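Side-chain contacts in cytidylyltransferase (Leptospira borgpetersenii serovar Hardjo-bovis, PDB 6OEW), which probably transfers a cytidylyl group as a metal-dependent nucleotidyltransferase with a GT-A-like fold: residues A[17-22]-A[27-32]; A[39-44]-A[103-108]; A[199-204]-A[208-213]. One frame throughout, in Å; residues are numbered along the deposited sequence. Where two conformers were deposited one is given.

Contact 1: residues A[17-22]-A[27-32]; sequences ARMGST and KIALPF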
loop_
_atom_site.group_PDB
_atom_site.type_symbol
_atom_site.label_atom_id
_atom_site.label_comp_id
_atom_site.label_asym_id
_atom_site.label_seq_id
_atom_site.Cartn_x
_atom_site.Cartn_y
_atom_site.Cartn_z
ATOM N N ALA A 17 5.174 1.970 -6.974
ATOM C CA ALA A 17 5.213 3.426 -6.944
ATOM C C ALA A 17 5.848 3.902 -8.233
ATOM O O ALA A 17 6.745 3.247 -8.766
ATOM C CB ALA A 17 6.020 3.966 -5.758
ATOM N N ARG A 18 5.366 5.036 -8.742
ATOM C CA ARG A 18 5.947 5.621 -9.942
ATOM C C ARG A 18 5.678 7.117 -9.957
ATOM O O ARG A 18 4.701 7.598 -9.373
ATOM C CB ARG A 18 5.391 4.999 -11.238
ATOM C CG ARG A 18 3.939 5.377 -11.505
ATOM C CD ARG A 18 3.393 4.636 -12.713
ATOM N NE ARG A 18 4.032 5.069 -13.956
ATOM C CZ ARG A 18 3.678 4.655 -15.169
ATOM N NH1 ARG A 18 2.694 3.776 -15.312
ATOM N NH2 ARG A 18 4.314 5.122 -16.245
ATOM N N MET A 19 6.570 7.844 -10.642
ATOM C CA MET A 19 6.420 9.289 -10.778
ATOM C C MET A 19 5.265 9.625 -11.709
ATOM O O MET A 19 4.480 10.538 -11.430
ATOM C CB MET A 19 7.728 9.909 -11.298
ATOM C CG MET A 19 8.867 9.904 -10.241
ATOM S SD MET A 19 8.567 11.082 -8.897
ATOM C CE MET A 19 8.956 12.620 -9.796
ATOM N N GLY A 20 5.127 8.878 -12.800
ATOM C CA GLY A 20 4.073 9.144 -13.765
ATOM C C GLY A 20 2.739 8.548 -13.369
ATOM O O GLY A 20 2.069 7.922 -14.199
ATOM N N SER A 21 2.351 8.720 -12.101
ATOM C CA SER A 21 1.082 8.185 -11.637
ATOM C C SER A 21 -0.079 8.835 -12.382
ATOM O O SER A 21 -0.010 9.986 -12.812
ATOM C CB SER A 21 0.924 8.378 -10.114
ATOM O OG SER A 21 1.148 9.735 -9.678
ATOM N N THR A 22 -1.174 8.086 -12.496
ATOM C CA THR A 22 -2.347 8.583 -13.202
ATOM C C THR A 22 -2.903 9.831 -12.534
ATOM O O THR A 22 -3.256 10.808 -13.208
ATOM C CB THR A 22 -3.407 7.484 -13.263
ATOM O OG1 THR A 22 -2.803 6.258 -13.700
ATOM C CG2 THR A 22 -4.498 7.861 -14.232
ATOM N N LYS A 27 3.653 13.030 -7.220
ATOM C CA LYS A 27 3.283 13.199 -5.822
ATOM C C LYS A 27 4.216 12.428 -4.894
ATOM O O LYS A 27 4.454 12.869 -3.773
ATOM C CB LYS A 27 1.830 12.764 -5.608
ATOM C CG LYS A 27 1.591 11.242 -5.845
ATOM C CD LYS A 27 0.115 10.947 -6.137
ATOM C CE LYS A 27 -0.118 9.435 -6.331
ATOM N NZ LYS A 27 -1.493 9.165 -6.857
ATOM N N ILE A 28 4.768 11.291 -5.338
ATOM C CA ILE A 28 5.586 10.506 -4.419
ATOM C C ILE A 28 6.869 11.229 -4.052
ATOM O O ILE A 28 7.493 10.893 -3.037
ATOM C CB ILE A 28 5.908 9.118 -5.008
ATOM C CG1 ILE A 28 6.740 9.223 -6.288
ATOM C CG2 ILE A 28 4.610 8.315 -5.214
ATOM C CD1 ILE A 28 7.194 7.851 -6.822
ATOM N N ALA A 29 7.267 12.230 -4.843
ATOM C CA ALA A 29 8.452 13.037 -4.589
ATOM C C ALA A 29 8.136 14.359 -3.894
ATOM O O ALA A 29 9.043 15.171 -3.698
ATOM C CB ALA A 29 9.200 13.308 -5.912
ATOM N N LEU A 30 6.879 14.603 -3.532
ATOM C CA LEU A 30 6.533 15.841 -2.854
ATOM C C LEU A 30 7.145 15.890 -1.453
ATOM O O LEU A 30 7.229 14.861 -0.761
ATOM C CB LEU A 30 5.022 15.991 -2.735
ATOM C CG LEU A 30 4.236 16.403 -3.964
ATOM C CD1 LEU A 30 2.758 16.216 -3.711
ATOM C CD2 LEU A 30 4.554 17.869 -4.242
ATOM N N PRO A 31 7.557 17.076 -1.007
ATOM C CA PRO A 31 8.052 17.224 0.365
ATOM C C PRO A 31 6.983 16.803 1.360
ATOM O O PRO A 31 5.808 17.143 1.208
ATOM C CB PRO A 31 8.355 18.723 0.476
ATOM C CG PRO A 31 8.537 19.188 -0.924
ATOM C CD PRO A 31 7.661 18.331 -1.784
ATOM N N PHE A 32 7.400 16.049 2.378
ATOM C CA PHE A 32 6.469 15.532 3.378
ATOM C C PHE A 32 7.238 15.309 4.676
ATOM O O PHE A 32 8.161 14.488 4.717
ATOM C CB PHE A 32 5.810 14.233 2.883
ATOM C CG PHE A 32 4.547 13.864 3.630
ATOM C CD1 PHE A 32 3.485 14.749 3.703
ATOM C CD2 PHE A 32 4.427 12.635 4.253
ATOM C CE1 PHE A 32 2.329 14.424 4.382
ATOM C CE2 PHE A 32 3.255 12.285 4.939
ATOM C CZ PHE A 32 2.206 13.176 5.003
HETATM O O HOH W 1 3.764 10.039 -8.328
#

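Contact 2: residues A[39-44]-A[103-108]; sequences GFMLER and VRLTGD. With MG (magnesium ion), chain C; EDO (1,2-ethanediol), chain D.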
loop_
_atom_site.group_PDB
_atom_site.type_symbol
_atom_site.label_atom_id
_atom_site.label_comp_id
_atom_site.label_asym_id
_atom_site.label_seq_id
_atom_site.Cartn_x
_atom_site.Cartn_y
_atom_site.Cartn_z
ATOM N N GLY A 39 9.306 8.466 0.831
ATOM C CA GLY A 39 10.256 8.225 1.918
ATOM C C GLY A 39 9.587 8.109 3.281
ATOM O O GLY A 39 9.959 7.264 4.107
ATOM N N PHE A 40 8.591 8.956 3.534
ATOM C CA PHE A 40 7.806 8.858 4.760
ATOM C C PHE A 40 7.178 7.478 4.909
ATOM O O PHE A 40 7.197 6.887 6.002
ATOM C CB PHE A 40 6.724 9.938 4.745
ATOM C CG PHE A 40 6.219 10.308 6.100
ATOM C CD1 PHE A 40 6.655 11.479 6.715
ATOM C CD2 PHE A 40 5.312 9.495 6.768
ATOM C CE1 PHE A 40 6.192 11.844 7.968
ATOM C CE2 PHE A 40 4.848 9.859 8.044
ATOM C CZ PHE A 40 5.295 11.022 8.639
ATOM N N MET A 41 6.588 6.966 3.829
ATOM C CA MET A 41 5.987 5.636 3.844
ATOM C C MET A 41 7.015 4.565 4.193
ATOM O O MET A 41 6.763 3.689 5.031
ATOM C CB MET A 41 5.354 5.340 2.489
ATOM C CG MET A 41 4.462 4.098 2.494
ATOM S SD MET A 41 3.898 3.725 0.822
ATOM C CE MET A 41 2.912 2.242 1.146
ATOM N N LEU A 42 8.181 4.625 3.555
ATOM C CA LEU A 42 9.223 3.645 3.819
ATOM C C LEU A 42 9.671 3.706 5.277
ATOM O O LEU A 42 9.863 2.666 5.913
ATOM C CB LEU A 42 10.392 3.866 2.858
ATOM C CG LEU A 42 10.083 3.627 1.367
ATOM C CD1 LEU A 42 11.308 3.889 0.504
ATOM C CD2 LEU A 42 9.591 2.200 1.132
ATOM N N GLU A 43 9.798 4.911 5.839
ATOM C CA GLU A 43 10.167 5.025 7.251
ATOM C C GLU A 43 9.112 4.397 8.158
ATOM O O GLU A 43 9.451 3.764 9.166
ATOM C CB GLU A 43 10.391 6.488 7.627
ATOM C CG GLU A 43 11.643 7.072 7.019
ATOM C CD GLU A 43 12.008 8.396 7.631
ATOM O OE1 GLU A 43 11.948 8.529 8.867
ATOM O OE2 GLU A 43 12.339 9.318 6.867
ATOM N N ARG A 44 7.827 4.547 7.808
ATOM C CA ARG A 44 6.768 3.917 8.594
ATOM C C ARG A 44 6.809 2.396 8.481
ATOM O O ARG A 44 6.528 1.685 9.457
ATOM C CB ARG A 44 5.413 4.473 8.161
ATOM C CG ARG A 44 5.197 5.879 8.727
ATOM C CD ARG A 44 3.855 6.472 8.349
ATOM N NE ARG A 44 2.705 5.742 8.894
ATOM C CZ ARG A 44 2.258 5.833 10.145
ATOM N NH1 ARG A 44 2.869 6.597 11.047
ATOM N NH2 ARG A 44 1.179 5.147 10.502
ATOM N N VAL A 103 2.813 -8.990 0.233
ATOM C CA VAL A 103 2.041 -7.893 0.809
ATOM C C VAL A 103 2.069 -6.762 -0.213
ATOM O O VAL A 103 3.112 -6.139 -0.450
ATOM C CB VAL A 103 2.577 -7.445 2.171
ATOM C CG1 VAL A 103 1.700 -6.310 2.724
ATOM C CG2 VAL A 103 2.631 -8.624 3.139
ATOM N N ARG A 104 0.936 -6.531 -0.859
ATOM C CA ARG A 104 0.853 -5.526 -1.915
ATOM C C ARG A 104 0.427 -4.188 -1.324
ATOM O O ARG A 104 -0.655 -4.088 -0.739
ATOM C CB ARG A 104 -0.134 -5.939 -2.996
ATOM C CG ARG A 104 -0.144 -4.850 -4.078
ATOM C CD ARG A 104 -1.404 -4.808 -4.828
ATOM N NE ARG A 104 -1.396 -3.832 -5.934
ATOM C CZ ARG A 104 -2.510 -3.530 -6.580
ATOM N NH1 ARG A 104 -3.638 -4.101 -6.171
ATOM N NH2 ARG A 104 -2.503 -2.687 -7.614
ATOM N N LEU A 105 1.282 -3.169 -1.479
ATOM C CA LEU A 105 0.992 -1.800 -1.096
ATOM C C LEU A 105 1.256 -0.906 -2.295
ATOM O O LEU A 105 2.008 -1.269 -3.203
ATOM C CB LEU A 105 1.862 -1.289 0.057
ATOM C CG LEU A 105 1.917 -2.141 1.324
ATOM C CD1 LEU A 105 2.907 -1.498 2.311
ATOM C CD2 LEU A 105 0.535 -2.271 1.939
ATOM N N THR A 106 0.671 0.287 -2.255
ATOM C CA THR A 106 0.887 1.271 -3.310
ATOM C C THR A 106 1.394 2.561 -2.679
ATOM O O THR A 106 1.048 2.898 -1.535
ATOM C CB THR A 106 -0.391 1.554 -4.102
ATOM O OG1 THR A 106 -1.330 2.249 -3.268
ATOM C CG2 THR A 106 -1.019 0.258 -4.615
ATOM N N GLY A 107 2.206 3.280 -3.440
ATOM C CA GLY A 107 2.864 4.471 -2.936
ATOM C C GLY A 107 1.974 5.683 -2.722
ATOM O O GLY A 107 2.474 6.780 -2.443
ATOM N N ASP A 108 0.663 5.548 -2.871
ATOM C CA ASP A 108 -0.190 6.665 -2.482
ATOM C C ASP A 108 -0.769 6.486 -1.083
ATOM O O ASP A 108 -1.753 7.149 -0.732
ATOM C CB ASP A 108 -1.303 6.871 -3.494
ATOM C CG ASP A 108 -2.035 5.612 -3.784
ATOM O OD1 ASP A 108 -1.975 4.672 -2.934
ATOM O OD2 ASP A 108 -2.631 5.552 -4.884
HETATM MG MG MG C . -4.248 4.741 -5.521
HETATM C C1 EDO D . 4.191 2.647 13.182
HETATM O O1 EDO D . 4.111 1.229 13.402
HETATM C C2 EDO D . 3.568 3.027 11.834
HETATM O O2 EDO D . 4.149 2.232 10.788
HETATM O O HOH W 2 -5.493 6.344 -4.247
HETATM O O HOH W 3 -3.940 6.645 -7.059
HETATM O O HOH W 4 -6.379 3.763 -6.066
#

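Contact 3: residues A[199-204]-A[208-213]; sequences LTIDTI and ETLKSC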
loop_
_atom_site.group_PDB
_atom_site.type_symbol
_atom_site.label_atom_id
_atom_site.label_comp_id
_atom_site.label_asym_id
_atom_site.label_seq_id
_atom_site.Cartn_x
_atom_site.Cartn_y
_atom_site.Cartn_z
ATOM N N LEU A 199 -7.298 9.272 3.315
ATOM C CA LEU A 199 -5.915 9.525 3.693
ATOM C C LEU A 199 -4.954 8.993 2.636
ATOM O O LEU A 199 -3.792 8.695 2.929
ATOM C CB LEU A 199 -5.634 8.926 5.081
ATOM C CG LEU A 199 -6.507 9.571 6.175
ATOM C CD1 LEU A 199 -6.361 8.875 7.521
ATOM C CD2 LEU A 199 -6.202 11.060 6.304
ATOM N N THR A 200 -5.419 8.874 1.405
ATOM C CA THR A 200 -4.554 8.577 0.280
ATOM C C THR A 200 -4.231 9.893 -0.428
ATOM O O THR A 200 -4.845 10.932 -0.145
ATOM C CB THR A 200 -5.244 7.569 -0.645
ATOM O OG1 THR A 200 -4.392 7.243 -1.744
ATOM C CG2 THR A 200 -6.563 8.112 -1.122
ATOM N N ILE A 201 -3.206 9.877 -1.278
ATOM C CA ILE A 201 -2.796 11.105 -1.969
ATOM C C ILE A 201 -3.042 10.935 -3.464
ATOM O O ILE A 201 -2.353 10.172 -4.157
ATOM C CB ILE A 201 -1.342 11.498 -1.663
ATOM C CG1 ILE A 201 -0.983 12.760 -2.462
ATOM C CG2 ILE A 201 -0.354 10.329 -1.907
ATOM C CD1 ILE A 201 0.050 13.606 -1.799
ATOM N N ASP A 202 -4.062 11.636 -3.945
ATOM C CA ASP A 202 -4.385 11.734 -5.349
ATOM C C ASP A 202 -4.630 13.165 -5.796
ATOM O O ASP A 202 -4.656 13.405 -7.003
ATOM C CB ASP A 202 -5.630 10.908 -5.682
ATOM C CG ASP A 202 -5.379 9.419 -5.610
ATOM O OD1 ASP A 202 -4.471 8.924 -6.328
ATOM O OD2 ASP A 202 -6.105 8.759 -4.836
ATOM N N THR A 203 -4.807 14.110 -4.870
ATOM C CA THR A 203 -5.043 15.510 -5.196
ATOM C C THR A 203 -4.218 16.388 -4.266
ATOM O O THR A 203 -3.698 15.938 -3.231
ATOM C CB THR A 203 -6.514 15.902 -5.044
ATOM O OG1 THR A 203 -6.888 15.722 -3.671
ATOM C CG2 THR A 203 -7.401 15.059 -5.931
ATOM N N ILE A 204 -4.152 17.671 -4.624
ATOM C CA ILE A 204 -3.490 18.662 -3.779
ATOM C C ILE A 204 -4.195 18.765 -2.430
ATOM O O ILE A 204 -3.554 18.945 -1.383
ATOM C CB ILE A 204 -3.445 20.023 -4.499
ATOM C CG1 ILE A 204 -2.422 19.986 -5.627
ATOM C CG2 ILE A 204 -3.130 21.148 -3.528
ATOM C CD1 ILE A 204 -1.083 19.510 -5.178
ATOM N N GLU A 208 -2.635 18.454 1.321
ATOM C CA GLU A 208 -2.793 19.428 2.398
ATOM C C GLU A 208 -3.321 18.757 3.660
ATOM O O GLU A 208 -2.875 19.056 4.773
ATOM C CB GLU A 208 -3.753 20.538 1.965
ATOM C CG GLU A 208 -3.306 21.339 0.733
ATOM C CD GLU A 208 -4.370 22.312 0.220
ATOM O OE1 GLU A 208 -5.557 22.181 0.586
ATOM O OE2 GLU A 208 -4.014 23.214 -0.556
ATOM N N THR A 209 -4.303 17.869 3.489
ATOM C CA THR A 209 -4.846 17.086 4.603
ATOM C C THR A 209 -3.758 16.260 5.277
ATOM O O THR A 209 -3.630 16.248 6.513
ATOM C CB THR A 209 -5.951 16.158 4.079
ATOM O OG1 THR A 209 -7.016 16.947 3.534
ATOM C CG2 THR A 209 -6.498 15.229 5.207
ATOM N N LEU A 210 -2.986 15.527 4.478
ATOM C CA LEU A 210 -1.951 14.664 5.033
ATOM C C LEU A 210 -0.863 15.487 5.701
ATOM O O LEU A 210 -0.321 15.091 6.738
ATOM C CB LEU A 210 -1.362 13.786 3.926
ATOM C CG LEU A 210 -2.333 12.753 3.341
ATOM C CD1 LEU A 210 -1.776 12.206 2.058
ATOM C CD2 LEU A 210 -2.561 11.605 4.337
ATOM N N LYS A 211 -0.535 16.642 5.124
ATOM C CA LYS A 211 0.446 17.511 5.764
ATOM C C LYS A 211 -0.049 17.978 7.123
ATOM O O LYS A 211 0.725 18.056 8.085
ATOM C CB LYS A 211 0.758 18.700 4.852
ATOM C CG LYS A 211 1.813 18.349 3.813
ATOM C CD LYS A 211 1.994 19.457 2.729
ATOM C CE LYS A 211 1.731 20.862 3.183
ATOM N NZ LYS A 211 1.905 21.875 2.040
ATOM N N SER A 212 -1.341 18.276 7.228
ATOM C CA SER A 212 -1.882 18.681 8.517
ATOM C C SER A 212 -1.840 17.526 9.518
ATOM O O SER A 212 -1.465 17.720 10.681
ATOM C CB SER A 212 -3.297 19.208 8.327
ATOM O OG SER A 212 -3.253 20.429 7.617
ATOM N N CYS A 213 -2.176 16.317 9.064
ATOM C CA CYS A 213 -2.130 15.128 9.907
ATOM C C CYS A 213 -0.791 14.982 10.609
ATOM O O CYS A 213 -0.728 14.869 11.842
ATOM C CB CYS A 213 -2.385 13.874 9.067
ATOM S SG CYS A 213 -4.079 13.574 8.626
#

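Contact 1: residues A[17-22]-A[27-32]
The loop that leaves strand 11-16, which resembles the glycine-rich nucleotide-binding loop of GT-A nucleotidyltransferases, folds back on its own continuation where M19 meets I28 and A29. M19 crosses I28 at a slant, and its sulfur is the touching atom: SD lies 3.7 Å from I28 CG1 and 3.8 Å from A29 CB. The bend at chi2 (-71°) sets SD between I28 and A29, and the bend at chi3 (-75°) leaves M19 CE 4.0 Å from A29 CB. I28 CD1 reaches back to the start of 17-22, where it rests 3.6 Å from R18 C and also touches A17 CB.

In related nucleotidyltransferases this loop typically holds the nucleotide; here the K27 side chain comes within about 5 Å of the magnesium ion (nearest atoms). The aliphatic part of K27 runs alongside S21, with K27 CE 3.6 Å from S21 OG. Extended beyond CG, the chain takes NZ to a salt bridge with D202 OD1 and hydrogen bonds to R23 O and I201 O, while S21 OG is itself bonded to R23 O.

Between the two segments, polar contact passes through water 1. It donates to R18 O at 2.8 Å and to S21 OG at 3.0 Å, which uses both its protons, and accepts a weak bond from I28 N. T67 of helix 65-73 touches both M19 and I28, and D64 OD1 takes the M19 backbone N-H.

Contact 2: residues A[39-44]-A[103-108]
M41 carries the apolar part of this contact, reaching from helix 37-45 to the end of strand 101-106. Its CG is anti to the backbone N (chi1 -168°) and the rest of the chain is fully extended, which carries the thioether from the helix to the strand. The terminal methyl does most of the touching: M41 CE sits 3.8 Å from L105 CB and 3.9 Å from L105 CD1. CE also approaches the backbone just beyond, 3.3 Å from T106 O, and further back along the chain M41 SD lies 4.0 Å from G107 CA.

The polar bonding is on the side facing away from the helix, where the CB atoms of T106 and D108 point. T106 OG1 donates to D108 OD1 at a notably short 2.5 Å, arriving 37° out of the carboxylate plane, which would restrain the turn of the carboxylate. The metal bond uses the other oxygen: D108 OD2 binds the magnesium ion at 1.9 Å, and waters 2, 3 and 4 are its further ligands in the model. T106 is thus second shell to a first-shell aspartate, consistent with the metal-binding aspartate after a central strand in GT-A folds.

Ethanediol contacts belong to the helix alone. R44 O accepts a hydrogen bond from EDO O2 at 2.8 Å, and EDO C2 lies over one face of the R44 guanidinium, offset toward its rim; F222 makes a cation-pi contact with the same arginine.

Strand 101-106 pairs with strand 11-16, whose I13 touches L105; L117 of helix 114-126 also packs on L105, and I112 on M41, so the methionine joins helix 37-45 to the central sheet.

Contact 3: residues A[199-204]-A[208-213]
L210 reaches from its helix over the main chain of the preceding loop, CD2 lying over L199 and CD1 over T200 and I201. CD2 is 3.5 Å from L199 O and 4.1 Å from L199 CB, while CD1 meets I201 CB at 3.8 Å and T200 O at 4.0 Å. L199 crosses L210 at a slant. With CG anti to its carbonyl carbon (chi1 -62°), L199 brings CD2 4.0 Å from C213 SG and 4.3 Å from T209 CG2, two residues four apart and hence about one helical turn.

At the other end the chain enters helix 204-214. T203 is its N-cap, OG1 bonding D206 N, and the first helical turn closes with E208 N donating to I204 O at 2.9 Å and an N-H...O angle of 160°.

L227 and I231 of helix 224-233 touch both L199 and C213, and F32 packs on L210, so the hydrophobic seam extends to two further elements. Polar partners leave in other directions: T200 OG1 bonds D108 O, and D202 OD1 pairs with K27. Between the two segments, cohesion therefore rests on methyl and sulfur packing, with backbone bonding confined to the helix start.

In the fold
Contacts 2 and 3 are buried and largely apolar, contact 2 some 6 Å and contact 3 some 15 Å from the chain centre (centre to centre); contact 1 is only partly buried and adds a bridging water. Contact 2 joins a helix to the central sheet, whereas contacts 1 and 3 each fold a loop against what follows it in sequence. Each sends one residue, K27, D108 or T200, to the neighbourhood of the magnesium ion. K27 NZ is 3.0 Å from D202 OD1 in a salt bridge between contacts 1 and 3, and D108 O lies 2.8 Å from T200 OG1, a probable hydrogen bond between 2 and 3. F32 packs against both F40 and helix 204-214.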